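Long-range contacts in dihydrodipicolinate synthase (Bacteroides thetaiotaomicron, PDB 4XKY), which probably works as a Schiff-base-forming lyase or aldolase of the DapA family, which joins or cleaves carbon chains by way of bound pyruvate: residues I3-I8 with V39-V44; L133-M138 with P158-F163; T150-A155 with Y178-N183; F186-G191 with G203-V208; S199-A204 with N224-A229. All blocks are in the same frame, centred on the assembly; numbering follows the deposited sequence. Where two conformers were deposited one is given.

Contact 1 of 5, residues I3-I8 with V39-V44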
# COMPACT_ATOMS: atom_id res chain seq x y z
N ILE A 3 -20.57 -18.12 -26.98
CA ILE A 3 -19.82 -18.70 -25.89
C ILE A 3 -18.62 -19.41 -26.51
O ILE A 3 -18.80 -20.32 -27.31
CB ILE A 3 -20.68 -19.71 -25.11
CG1 ILE A 3 -22.01 -19.07 -24.64
CG2 ILE A 3 -19.90 -20.32 -23.95
CD1 ILE A 3 -21.94 -18.23 -23.37
N PRO A 4 -17.39 -19.00 -26.16
CA PRO A 4 -16.97 -17.90 -25.30
C PRO A 4 -17.05 -16.56 -26.02
O PRO A 4 -16.81 -16.50 -27.21
CB PRO A 4 -15.50 -18.23 -25.00
CG PRO A 4 -15.05 -19.01 -26.20
CD PRO A 4 -16.24 -19.80 -26.64
N LEU A 5 -17.39 -15.50 -25.29
CA LEU A 5 -17.36 -14.16 -25.84
C LEU A 5 -15.91 -13.81 -26.16
O LEU A 5 -15.00 -13.95 -25.32
CB LEU A 5 -17.97 -13.14 -24.88
CG LEU A 5 -17.93 -11.67 -25.31
CD1 LEU A 5 -18.69 -11.44 -26.60
CD2 LEU A 5 -18.46 -10.79 -24.19
N SER A 6 -15.70 -13.38 -27.40
CA SER A 6 -14.36 -13.10 -27.93
C SER A 6 -14.26 -11.79 -28.69
O SER A 6 -15.27 -11.18 -29.04
CB SER A 6 -13.93 -14.23 -28.86
OG SER A 6 -14.01 -15.46 -28.16
N GLY A 7 -13.03 -11.37 -28.96
CA GLY A 7 -12.80 -10.15 -29.73
C GLY A 7 -12.62 -8.88 -28.93
O GLY A 7 -12.04 -8.86 -27.84
N ILE A 8 -13.06 -7.78 -29.53
CA ILE A 8 -12.90 -6.47 -28.97
C ILE A 8 -14.25 -6.09 -28.37
O ILE A 8 -15.26 -6.09 -29.06
CB ILE A 8 -12.47 -5.45 -30.03
CG1 ILE A 8 -11.10 -5.80 -30.62
CG2 ILE A 8 -12.41 -4.06 -29.41
CD1 ILE A 8 -9.98 -5.91 -29.60
N VAL A 39 -16.66 -4.24 -33.71
CA VAL A 39 -16.49 -4.77 -32.35
C VAL A 39 -17.52 -5.89 -32.09
O VAL A 39 -18.53 -6.01 -32.80
CB VAL A 39 -16.54 -3.69 -31.24
CG1 VAL A 39 -15.57 -2.54 -31.52
CG2 VAL A 39 -17.95 -3.17 -31.02
N HIS A 40 -17.29 -6.69 -31.06
CA HIS A 40 -18.15 -7.86 -30.81
C HIS A 40 -19.12 -7.71 -29.67
O HIS A 40 -20.00 -8.51 -29.54
CB HIS A 40 -17.29 -9.12 -30.62
CG HIS A 40 -16.30 -9.31 -31.72
ND1 HIS A 40 -16.40 -10.32 -32.65
CD2 HIS A 40 -15.22 -8.57 -32.07
CE1 HIS A 40 -15.41 -10.21 -33.52
NE2 HIS A 40 -14.68 -9.16 -33.19
N ALA A 41 -18.96 -6.68 -28.85
CA ALA A 41 -19.92 -6.42 -27.79
C ALA A 41 -19.70 -5.03 -27.28
O ALA A 41 -18.72 -4.40 -27.63
CB ALA A 41 -19.76 -7.44 -26.67
N LEU A 42 -20.64 -4.57 -26.47
CA LEU A 42 -20.57 -3.28 -25.80
C LEU A 42 -20.61 -3.51 -24.30
O LEU A 42 -21.49 -4.22 -23.79
CB LEU A 42 -21.78 -2.43 -26.16
CG LEU A 42 -22.09 -2.32 -27.66
CD1 LEU A 42 -23.34 -1.50 -27.86
CD2 LEU A 42 -20.94 -1.69 -28.41
N PHE A 43 -19.68 -2.88 -23.59
CA PHE A 43 -19.57 -3.00 -22.17
C PHE A 43 -19.85 -1.63 -21.56
O PHE A 43 -19.11 -0.67 -21.81
CB PHE A 43 -18.18 -3.52 -21.80
CG PHE A 43 -17.92 -3.54 -20.32
CD1 PHE A 43 -18.89 -3.95 -19.42
CD2 PHE A 43 -16.69 -3.12 -19.83
CE1 PHE A 43 -18.64 -3.94 -18.06
CE2 PHE A 43 -16.43 -3.12 -18.46
CZ PHE A 43 -17.41 -3.53 -17.58
N VAL A 44 -20.95 -1.53 -20.81
CA VAL A 44 -21.29 -0.24 -20.23
C VAL A 44 -21.07 -0.20 -18.73
O VAL A 44 -21.17 -1.22 -18.04
CB VAL A 44 -22.70 0.25 -20.57
CG1 VAL A 44 -22.89 0.27 -22.09
CG2 VAL A 44 -23.77 -0.59 -19.91
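Ile-8 and Val-39 stand closest in the backbone, CA to CA 5.2 Å, and one residue further on the N of His-40 gives a nearly straight hydrogen bond (171°) to the O of Ile-8. That bond is 2.9 Å long and lies almost along the C=O axis. The His-40 ring turns back over Gly-7, the first residue of strand 7-8. CG of His-40 stands beside its own backbone N and anti to the carbonyl carbon (chi1 -51°), which lays one ring face over the CA of Gly-7. This is a CH-pi contact, with Gly-7 CA 4.1 Å from the centroid of the His-40 ring. A side chain on Gly-7 would collide with CD2 of His-40. The O of Ser-6 presses on CB of His-40 at 3.3 Å. Two apolar pairs complete the contact: CD1 of Leu-5 meets CB of Ala-41, and CG2 of Ile-8 meets CG1 of Val-39, these last two side chains at about a right angle. With an alanine here in place of His-40, the backbone bond could stay, but a gap would probably open above Gly-7. Strands 7-8 and 42-44 are the first and second of a TIM barrel, so the contact lies at the seam where the barrel closes. Phe-43 adds a backbone bond to Pro-10. Between the two segments one main-chain bond does the polar work; the rest is van der Waals and CH-pi contact.

Contact 2 of 5, residues L133-M138 with P158-F163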
# COMPACT_ATOMS: atom_id res chain seq x y z
N LEU A 133 -23.06 -13.96 -15.67
CA LEU A 133 -22.17 -13.05 -14.99
C LEU A 133 -20.75 -13.18 -15.46
O LEU A 133 -20.28 -14.29 -15.65
CB LEU A 133 -22.22 -13.36 -13.49
CG LEU A 133 -21.23 -12.58 -12.62
CD1 LEU A 133 -21.64 -11.14 -12.59
CD2 LEU A 133 -21.19 -13.09 -11.19
N PHE A 134 -20.06 -12.06 -15.61
CA PHE A 134 -18.59 -12.01 -15.73
C PHE A 134 -18.05 -11.50 -14.40
O PHE A 134 -18.55 -10.51 -13.85
CB PHE A 134 -18.12 -11.06 -16.85
CG PHE A 134 -18.38 -11.57 -18.25
CD1 PHE A 134 -17.37 -12.18 -18.98
CD2 PHE A 134 -19.65 -11.47 -18.81
CE1 PHE A 134 -17.61 -12.66 -20.26
CE2 PHE A 134 -19.90 -11.96 -20.07
CZ PHE A 134 -18.89 -12.56 -20.80
N LEU A 135 -17.04 -12.20 -13.89
CA LEU A 135 -16.32 -11.77 -12.70
C LEU A 135 -15.28 -10.77 -13.11
O LEU A 135 -14.67 -10.89 -14.19
CB LEU A 135 -15.59 -12.95 -12.07
CG LEU A 135 -16.48 -14.10 -11.64
CD1 LEU A 135 -15.58 -15.26 -11.29
CD2 LEU A 135 -17.33 -13.67 -10.46
N TYR A 136 -15.04 -9.77 -12.28
CA TYR A 136 -13.88 -8.94 -12.57
C TYR A 136 -13.06 -8.48 -11.40
O TYR A 136 -13.55 -8.13 -10.32
CB TYR A 136 -14.18 -7.82 -13.58
CG TYR A 136 -14.77 -6.57 -13.04
CD1 TYR A 136 -13.97 -5.45 -12.78
CD2 TYR A 136 -16.13 -6.47 -12.83
CE1 TYR A 136 -14.53 -4.28 -12.31
CE2 TYR A 136 -16.70 -5.30 -12.37
CZ TYR A 136 -15.90 -4.21 -12.11
OH TYR A 136 -16.49 -3.06 -11.63
N ASN A 137 -11.77 -8.50 -11.66
CA ASN A 137 -10.76 -8.24 -10.68
C ASN A 137 -10.54 -6.73 -10.63
O ASN A 137 -9.98 -6.15 -11.57
CB ASN A 137 -9.51 -8.97 -11.15
CG ASN A 137 -8.65 -9.47 -10.01
OD1 ASN A 137 -9.12 -9.86 -8.94
ND2 ASN A 137 -7.35 -9.49 -10.27
N MET A 138 -11.01 -6.10 -9.55
CA MET A 138 -10.98 -4.63 -9.42
C MET A 138 -9.54 -4.14 -9.43
O MET A 138 -8.71 -4.66 -8.68
CB MET A 138 -11.67 -4.18 -8.13
CG MET A 138 -12.42 -2.86 -8.22
SD MET A 138 -13.65 -2.67 -6.90
CE MET A 138 -13.53 -0.91 -6.57
N PRO A 158 -23.15 -22.48 -13.50
CA PRO A 158 -23.47 -22.17 -14.90
C PRO A 158 -23.84 -20.70 -15.12
O PRO A 158 -23.78 -20.23 -16.25
CB PRO A 158 -24.67 -23.08 -15.22
CG PRO A 158 -25.20 -23.56 -13.92
CD PRO A 158 -24.13 -23.40 -12.88
N GLY A 159 -24.21 -19.99 -14.06
CA GLY A 159 -24.51 -18.57 -14.16
C GLY A 159 -23.31 -17.63 -14.30
O GLY A 159 -23.49 -16.41 -14.44
N VAL A 160 -22.09 -18.19 -14.26
CA VAL A 160 -20.84 -17.44 -14.32
C VAL A 160 -20.12 -17.83 -15.61
O VAL A 160 -19.77 -18.99 -15.79
CB VAL A 160 -19.96 -17.74 -13.08
CG1 VAL A 160 -18.67 -16.93 -13.09
CG2 VAL A 160 -20.70 -17.42 -11.80
N ILE A 161 -19.93 -16.90 -16.55
CA ILE A 161 -19.44 -17.30 -17.89
C ILE A 161 -18.11 -16.69 -18.28
O ILE A 161 -17.58 -16.98 -19.34
CB ILE A 161 -20.48 -17.00 -19.01
CG1 ILE A 161 -20.85 -15.52 -19.05
CG2 ILE A 161 -21.71 -17.87 -18.81
CD1 ILE A 161 -21.79 -15.12 -20.19
N GLY A 162 -17.53 -15.86 -17.44
CA GLY A 162 -16.27 -15.27 -17.81
C GLY A 162 -15.59 -14.48 -16.74
O GLY A 162 -16.09 -14.39 -15.61
N PHE A 163 -14.46 -13.92 -17.12
CA PHE A 163 -13.57 -13.21 -16.23
C PHE A 163 -12.87 -12.12 -17.04
O PHE A 163 -12.42 -12.36 -18.17
CB PHE A 163 -12.57 -14.21 -15.66
CG PHE A 163 -11.46 -13.59 -14.85
CD1 PHE A 163 -11.68 -13.22 -13.53
CD2 PHE A 163 -10.19 -13.41 -15.39
CE1 PHE A 163 -10.67 -12.64 -12.78
CE2 PHE A 163 -9.17 -12.86 -14.63
CZ PHE A 163 -9.41 -12.47 -13.32
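Leu-133 and Leu-135 carry the backbone pairing of two parallel strands, 133-137 and 160-165. Three hydrogen bonds join them. Leu-133 N reaches the O of Gly-159, just before the second strand, at 2.8 Å, but the bond is bent (134°). Ile-161 N reaches Leu-133 O at 2.8 Å and is much straighter. Leu-135 N comes to Gly-162 O at 2.9 Å from above the carbonyl plane. The register slips by one residue between Leu-133 and Phe-134, a beta bulge. CA-H...O contacts fill in between the bonds, the shortest from Phe-163 CA to Leu-135 O at 3.3 Å. Outside the pair, Tyr-136, the predicted proton donor/acceptor, hydrogen-bonds through OH to Ser-81.

The aromatic contacts come from Phe-134 and Phe-163. One face of the Phe-134 ring takes CG1 of Ile-161, which sits 3.8 Å above the plane and toward the rim. The Ile-161 branch gets there because CG1 stands between its backbone N and carbonyl carbon (chi1 58°). Gly-162 lets CD1 of Phe-134 come to 3.5 Å from its CA; a CB there would clash with the ring. Phe-163 is on the other face of the sheet, with Leu-135. Its CD1 lies beside CB of Leu-135, and its CZ beside CB of Asn-137.

The aliphatic contact is on this same face. CG of Leu-135 meets CG1 of Val-160 at 3.9 Å, the side chains about at right angles.

The strands begin and end a beta-alpha-beta unit of the TIM barrel. Its helix 148-154 packs on Leu-135 and Val-160. Strands 102-105 and 187-190 flank the pair.

Contact 3 of 5, residues T150-A155 with Y178-N183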
# COMPACT_ATOMS: atom_id res chain seq x y z
N THR A 150 -9.99 -20.01 -6.78
CA THR A 150 -11.26 -19.33 -6.50
C THR A 150 -12.05 -19.13 -7.79
O THR A 150 -13.25 -19.36 -7.82
CB THR A 150 -11.05 -17.95 -5.82
OG1 THR A 150 -10.42 -18.12 -4.54
CG2 THR A 150 -12.36 -17.25 -5.59
N ILE A 151 -11.37 -18.69 -8.85
CA ILE A 151 -12.02 -18.52 -10.14
C ILE A 151 -12.51 -19.85 -10.69
O ILE A 151 -13.62 -19.92 -11.20
CB ILE A 151 -11.12 -17.78 -11.14
CG1 ILE A 151 -11.12 -16.29 -10.81
CG2 ILE A 151 -11.62 -17.93 -12.56
CD1 ILE A 151 -9.96 -15.54 -11.43
N GLN A 152 -11.68 -20.89 -10.60
CA GLN A 152 -12.10 -22.25 -10.98
C GLN A 152 -13.40 -22.60 -10.30
O GLN A 152 -14.35 -23.07 -10.93
CB GLN A 152 -11.10 -23.30 -10.53
CG GLN A 152 -10.26 -23.94 -11.61
CD GLN A 152 -9.25 -24.91 -11.02
OE1 GLN A 152 -8.05 -24.84 -11.31
NE2 GLN A 152 -9.73 -25.81 -10.17
N ARG A 153 -13.41 -22.38 -8.99
CA ARG A 153 -14.52 -22.76 -8.14
C ARG A 153 -15.82 -22.00 -8.45
O ARG A 153 -16.89 -22.61 -8.47
CB ARG A 153 -14.12 -22.56 -6.68
CG ARG A 153 -15.26 -22.67 -5.68
CD ARG A 153 -15.76 -24.09 -5.48
NE ARG A 153 -16.90 -24.09 -4.57
CZ ARG A 153 -16.81 -23.88 -3.25
NH1 ARG A 153 -15.63 -23.67 -2.66
NH2 ARG A 153 -17.92 -23.87 -2.51
N ILE A 154 -15.74 -20.69 -8.68
CA ILE A 154 -16.94 -19.89 -8.92
C ILE A 154 -17.46 -20.18 -10.32
O ILE A 154 -18.66 -20.21 -10.56
CB ILE A 154 -16.68 -18.37 -8.76
CG1 ILE A 154 -16.30 -18.08 -7.31
CG2 ILE A 154 -17.92 -17.55 -9.11
CD1 ILE A 154 -15.69 -16.72 -7.09
N ALA A 155 -16.54 -20.46 -11.23
CA ALA A 155 -16.89 -20.76 -12.61
C ALA A 155 -17.63 -22.08 -12.84
O ALA A 155 -18.11 -22.31 -13.95
CB ALA A 155 -15.64 -20.73 -13.46
N TYR A 178 -4.05 -20.73 -16.84
CA TYR A 178 -3.63 -22.10 -16.60
C TYR A 178 -4.68 -22.84 -15.77
O TYR A 178 -5.02 -23.96 -16.10
CB TYR A 178 -2.27 -22.17 -15.92
CG TYR A 178 -1.84 -23.57 -15.55
CD1 TYR A 178 -1.10 -24.34 -16.43
CD2 TYR A 178 -2.16 -24.12 -14.31
CE1 TYR A 178 -0.69 -25.63 -16.10
CE2 TYR A 178 -1.75 -25.40 -13.98
CZ TYR A 178 -1.02 -26.14 -14.88
OH TYR A 178 -0.59 -27.41 -14.61
N ALA A 179 -5.17 -22.20 -14.71
CA ALA A 179 -6.25 -22.76 -13.89
C ALA A 179 -7.55 -23.01 -14.67
O ALA A 179 -8.32 -23.91 -14.30
CB ALA A 179 -6.53 -21.85 -12.68
N MET A 180 -7.80 -22.25 -15.73
CA MET A 180 -9.05 -22.39 -16.51
C MET A 180 -8.88 -23.12 -17.84
O MET A 180 -9.81 -23.16 -18.65
CB MET A 180 -9.65 -20.99 -16.77
CG MET A 180 -10.00 -20.23 -15.50
SD MET A 180 -11.09 -21.17 -14.43
CE MET A 180 -12.59 -21.30 -15.40
N LYS A 181 -7.72 -23.73 -18.05
CA LYS A 181 -7.37 -24.29 -19.36
C LYS A 181 -8.26 -25.45 -19.80
O LYS A 181 -8.33 -25.73 -20.99
CB LYS A 181 -5.93 -24.78 -19.35
CG LYS A 181 -5.71 -26.00 -18.46
CD LYS A 181 -4.25 -26.37 -18.48
CE LYS A 181 -3.90 -27.18 -17.25
NZ LYS A 181 -4.24 -28.60 -17.51
N ASP A 182 -8.90 -26.13 -18.86
CA ASP A 182 -9.83 -27.22 -19.20
C ASP A 182 -11.30 -26.79 -19.30
O ASP A 182 -12.19 -27.63 -19.37
CB ASP A 182 -9.68 -28.37 -18.21
CG ASP A 182 -8.34 -29.06 -18.34
OD1 ASP A 182 -7.81 -29.15 -19.47
OD2 ASP A 182 -7.81 -29.52 -17.31
N ASN A 183 -11.54 -25.48 -19.33
CA ASN A 183 -12.88 -24.96 -19.53
C ASN A 183 -12.82 -23.90 -20.63
O ASN A 183 -12.98 -22.71 -20.36
CB ASN A 183 -13.42 -24.37 -18.23
CG ASN A 183 -14.92 -24.13 -18.28
OD1 ASN A 183 -15.58 -24.36 -19.31
ND2 ASN A 183 -15.47 -23.67 -17.17
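Met-180 meets Ile-151, Gln-152 and Ala-155 where two neighbouring outer helices of the TIM barrel, 148-154 and 170-180, lie side by side. The tight part is the Met-180 side chain. Its SD lies 3.8 Å from CG2 of Ile-151, and the two side chains cross at about a right angle. The same SD sits 3.8 Å from CA of Gln-152. The chain is bent at chi2 (-55°) and again at chi3 (-65°), and this folding carries CE down to CB of Ala-155 at 3.7 Å. One methionine thus touches three residues, Ile-151, Gln-152 and Ala-155, over about one turn. An alanine in place of Met-180 would probably strip Ile-151 and Ala-155 of the sulfur and methyl that fill the space against them and open a gap between the two helices. Phe-186 closes the buried side, packing on both Ala-155 and Met-180.

The outer side is looser and faces solvent. Gln-152 is exposed and slides past Met-180 in the opposite direction, with its CG 3.3 Å from the O of Ala-179. Ala-179 directs its CB at helix 148-154. Asn-183 touches the contact at its margin, ND2 being 4.4 Å from the O of Ala-155. Beyond Met-180 the chain makes a type I beta turn, closed by the hydrogen bond from Asn-183 N to Met-180 O at 3.0 Å.

Contact 4 of 5, residues F186-G191 with G203-V208; sequences FSMLVG and GAHGGV
His-205, just before strand 206-207, meets Met-188 of the parallel strand 187-190; the two strands frame helix 196-201 in a beta-alpha-beta unit of the TIM barrel. The ring takes the place of a backbone acceptor. Its ND1 accepts a hydrogen bond from Met-188 N at 3.0 Å, with that donor tilted 34° out of the ring plane. His-205 N answers with a 2.8 Å bond to Met-188 O, in the carbonyl plane. With CG beside its own backbone N (chi1 -65°), the His-205 ring lies along strand 187-190, and CE1 comes to 3.3 Å from the O of Phe-186. NE2 makes a weak hydrogen bond to Pro-184 O.

Leu-189 bends over Gly-206. Its CD2 settles 3.5 Å from CA of Gly-206, where a side chain would clash. Its CB meets CG2 of Val-208 at 4.1 Å, the two side chains at a slant. Val-208, a predicted pyruvate-site residue, also packs on Lys-164, the predicted Schiff-base lysine. Val-190 continues the ladder through N to Gly-206 O and O to Val-208 N. At the end, Gly-191 O and Val-208 O lie 2.9 Å apart as two acceptors, and Gly-191 O takes its hydrogen from Asn-209 ND2.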
# COMPACT_ATOMS: atom_id res chain seq x y z
N PHE A 186 -15.23 -20.68 -21.10
CA PHE A 186 -15.23 -19.61 -20.10
C PHE A 186 -14.40 -18.49 -20.63
O PHE A 186 -13.23 -18.68 -20.94
CB PHE A 186 -14.60 -20.13 -18.80
CG PHE A 186 -14.60 -19.15 -17.66
CD1 PHE A 186 -15.71 -19.01 -16.83
CD2 PHE A 186 -13.47 -18.42 -17.36
CE1 PHE A 186 -15.70 -18.14 -15.75
CE2 PHE A 186 -13.44 -17.54 -16.28
CZ PHE A 186 -14.56 -17.40 -15.47
N SER A 187 -14.99 -17.31 -20.72
CA SER A 187 -14.41 -16.24 -21.51
C SER A 187 -13.38 -15.53 -20.63
O SER A 187 -13.68 -15.14 -19.50
CB SER A 187 -15.51 -15.32 -22.04
OG SER A 187 -14.95 -14.20 -22.69
N MET A 188 -12.15 -15.43 -21.13
CA MET A 188 -11.03 -14.79 -20.42
C MET A 188 -10.62 -13.52 -21.18
O MET A 188 -10.06 -13.59 -22.28
CB MET A 188 -9.82 -15.73 -20.32
CG MET A 188 -10.02 -16.98 -19.46
SD MET A 188 -10.03 -16.56 -17.71
CE MET A 188 -8.30 -16.17 -17.50
N LEU A 189 -10.88 -12.37 -20.55
CA LEU A 189 -10.69 -11.06 -21.16
C LEU A 189 -9.68 -10.17 -20.41
O LEU A 189 -9.58 -10.22 -19.18
CB LEU A 189 -12.03 -10.34 -21.24
CG LEU A 189 -13.18 -11.13 -21.87
CD1 LEU A 189 -14.51 -10.42 -21.63
CD2 LEU A 189 -12.95 -11.36 -23.36
N VAL A 190 -8.92 -9.38 -21.16
CA VAL A 190 -7.95 -8.44 -20.57
C VAL A 190 -8.37 -7.01 -20.89
O VAL A 190 -8.67 -6.68 -22.03
CB VAL A 190 -6.52 -8.66 -21.09
CG1 VAL A 190 -5.87 -9.83 -20.37
CG2 VAL A 190 -6.53 -8.88 -22.59
N GLY A 191 -8.36 -6.16 -19.87
CA GLY A 191 -8.80 -4.77 -19.98
C GLY A 191 -7.78 -3.91 -20.68
O GLY A 191 -8.08 -3.30 -21.71
N GLY A 203 -3.69 -17.00 -26.22
CA GLY A 203 -5.01 -17.62 -26.04
C GLY A 203 -6.07 -16.86 -25.25
O GLY A 203 -7.16 -17.40 -25.05
N ALA A 204 -5.82 -15.63 -24.81
CA ALA A 204 -6.89 -14.88 -24.17
C ALA A 204 -8.01 -14.73 -25.20
O ALA A 204 -7.73 -14.69 -26.39
CB ALA A 204 -6.41 -13.51 -23.72
N HIS A 205 -9.27 -14.64 -24.76
CA HIS A 205 -10.39 -14.54 -25.72
C HIS A 205 -10.67 -13.16 -26.31
O HIS A 205 -11.20 -13.05 -27.42
CB HIS A 205 -11.67 -15.05 -25.10
CG HIS A 205 -11.63 -16.51 -24.79
ND1 HIS A 205 -11.21 -16.99 -23.57
CD2 HIS A 205 -11.89 -17.58 -25.56
CE1 HIS A 205 -11.25 -18.31 -23.59
NE2 HIS A 205 -11.67 -18.69 -24.79
N GLY A 206 -10.36 -12.11 -25.54
CA GLY A 206 -10.64 -10.75 -25.96
C GLY A 206 -10.04 -9.64 -25.12
O GLY A 206 -9.33 -9.88 -24.14
N GLY A 207 -10.35 -8.42 -25.54
CA GLY A 207 -9.77 -7.20 -24.96
C GLY A 207 -10.91 -6.24 -24.71
O GLY A 207 -11.67 -5.95 -25.61
N VAL A 208 -11.04 -5.77 -23.48
CA VAL A 208 -12.05 -4.78 -23.16
C VAL A 208 -11.30 -3.46 -23.21
O VAL A 208 -10.91 -2.91 -22.18
CB VAL A 208 -12.69 -5.05 -21.78
CG1 VAL A 208 -13.75 -4.01 -21.45
CG2 VAL A 208 -13.30 -6.45 -21.74

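Contact 5 of 5, residues S199-A204 with N224-A229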
# COMPACT_ATOMS: atom_id res chain seq x y z
N SER A 199 -1.55 -11.01 -24.78
CA SER A 199 -2.44 -11.92 -24.07
C SER A 199 -3.21 -12.76 -25.08
O SER A 199 -3.36 -13.96 -24.89
CB SER A 199 -3.40 -11.17 -23.17
OG SER A 199 -2.72 -10.26 -22.33
N VAL A 200 -3.66 -12.15 -26.18
CA VAL A 200 -4.41 -12.92 -27.18
C VAL A 200 -3.51 -13.95 -27.86
O VAL A 200 -3.91 -15.08 -28.09
CB VAL A 200 -5.11 -12.01 -28.22
CG1 VAL A 200 -5.71 -12.83 -29.36
CG2 VAL A 200 -6.23 -11.24 -27.55
N LEU A 201 -2.27 -13.56 -28.16
CA LEU A 201 -1.32 -14.49 -28.77
C LEU A 201 -1.23 -15.79 -28.03
O LEU A 201 -1.06 -16.86 -28.63
CB LEU A 201 0.08 -13.87 -28.84
CG LEU A 201 0.32 -13.04 -30.10
CD1 LEU A 201 1.56 -12.19 -29.91
CD2 LEU A 201 0.48 -13.94 -31.32
N LEU A 202 -1.33 -15.69 -26.71
CA LEU A 202 -1.30 -16.83 -25.81
C LEU A 202 -2.69 -17.28 -25.39
O LEU A 202 -2.86 -17.85 -24.33
CB LEU A 202 -0.50 -16.48 -24.56
CG LEU A 202 0.98 -16.81 -24.62
CD1 LEU A 202 1.69 -16.02 -25.70
CD2 LEU A 202 1.58 -16.53 -23.26
N GLY A 203 -3.69 -17.00 -26.22
CA GLY A 203 -5.01 -17.62 -26.04
C GLY A 203 -6.07 -16.86 -25.25
O GLY A 203 -7.16 -17.40 -25.05
N ALA A 204 -5.82 -15.63 -24.81
CA ALA A 204 -6.89 -14.88 -24.17
C ALA A 204 -8.01 -14.73 -25.20
O ALA A 204 -7.73 -14.69 -26.39
CB ALA A 204 -6.41 -13.51 -23.72
N ASN A 224 -7.25 -9.70 -34.39
CA ASN A 224 -7.21 -10.73 -35.44
C ASN A 224 -5.79 -11.17 -35.84
O ASN A 224 -5.54 -12.36 -36.05
CB ASN A 224 -7.99 -10.22 -36.68
CG ASN A 224 -9.49 -10.26 -36.47
OD1 ASN A 224 -10.02 -11.24 -35.96
ND2 ASN A 224 -10.19 -9.23 -36.87
N ALA A 225 -4.89 -10.20 -35.92
CA ALA A 225 -3.47 -10.46 -36.14
C ALA A 225 -2.87 -11.24 -34.96
O ALA A 225 -2.01 -12.09 -35.18
CB ALA A 225 -2.71 -9.16 -36.33
N ALA A 226 -3.29 -10.95 -33.72
CA ALA A 226 -2.75 -11.71 -32.56
C ALA A 226 -3.32 -13.13 -32.55
O ALA A 226 -2.62 -14.11 -32.28
CB ALA A 226 -3.05 -11.02 -31.23
N LYS A 227 -4.60 -13.21 -32.92
CA LYS A 227 -5.34 -14.47 -32.97
C LYS A 227 -4.72 -15.45 -33.91
O LYS A 227 -4.61 -16.64 -33.61
CB LYS A 227 -6.77 -14.24 -33.45
CG LYS A 227 -7.64 -15.43 -33.16
CD LYS A 227 -9.04 -15.24 -33.69
CE LYS A 227 -9.84 -16.52 -33.47
NZ LYS A 227 -11.06 -16.54 -34.31
N ASN A 228 -4.35 -14.94 -35.07
CA ASN A 228 -3.78 -15.75 -36.13
C ASN A 228 -2.27 -15.74 -36.12
O ASN A 228 -1.65 -16.29 -37.01
CB ASN A 228 -4.30 -15.23 -37.46
CG ASN A 228 -5.81 -15.27 -37.54
OD1 ASN A 228 -6.42 -16.30 -37.26
ND2 ASN A 228 -6.42 -14.15 -37.90
N ALA A 229 -1.67 -15.09 -35.13
CA ALA A 229 -0.21 -15.03 -35.04
C ALA A 229 0.41 -14.47 -36.33
O ALA A 229 1.47 -14.92 -36.77
CB ALA A 229 0.35 -16.41 -34.70
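Val-200, which touches Ala-226, holds the shortest sound polar bond: its O accepts Gly-203 N at 2.7 Å. The bond belongs to the Schellman motif that ends helix 196-201; Ala-204 N bonds back to Ser-199 O in the same motif. The facing helix 216-227 ends in the same way at Ala-229, whose N bonds to Ala-226 O.

Between the two helix ends the contact is apolar. CG1 of Val-200 stands anti to its backbone N (chi1 172°), and this sets it 3.7 Å from CB of Ala-226. The same methyl lies near Lys-227 N. Leu-201 comes in alongside. Its CG meets CB of Ala-226, while its CD2 rests 3.2 Å from the O of Ala-226 and reaches CB of Ala-229 at 4.2 Å. The small Ala-226 lets the backbones approach closely, with its CA 4.9 Å from that of Leu-201.

These are outer helices of the TIM barrel. Met-231 of helix 231-247 packs on Leu-201, and apolar side chains of a neighbouring subunit touch Leu-201, Leu-202 and Ala-229. The backbone bonds described here stay within each helix end, so the two helices meet across the contact through carbon surfaces.

From the N terminus, contact 1 closes the loop that holds helix 24-36 and brings together strands 7-8 and 42-44, the first and second strands, where the barrel closes. Contact 2 closes a strand-helix-strand loop round helix 148-154. Contact 3 opens on that helix before contact 2 has closed, so the two cross. Contact 4 follows in series and closes the loop round helix 196-201. Contact 5 starts on the end of that loop, sharing Gly-203 and Ala-204, and ties the helix to 216-227. None nests. Contacts 1, 2 and 4 build the barrel wall, joined by backbone bonds from Phe-163 to Ser-187 and Leu-189 and from Gly-7 to Gly-207. Contacts 3 and 5 bind the outer helices.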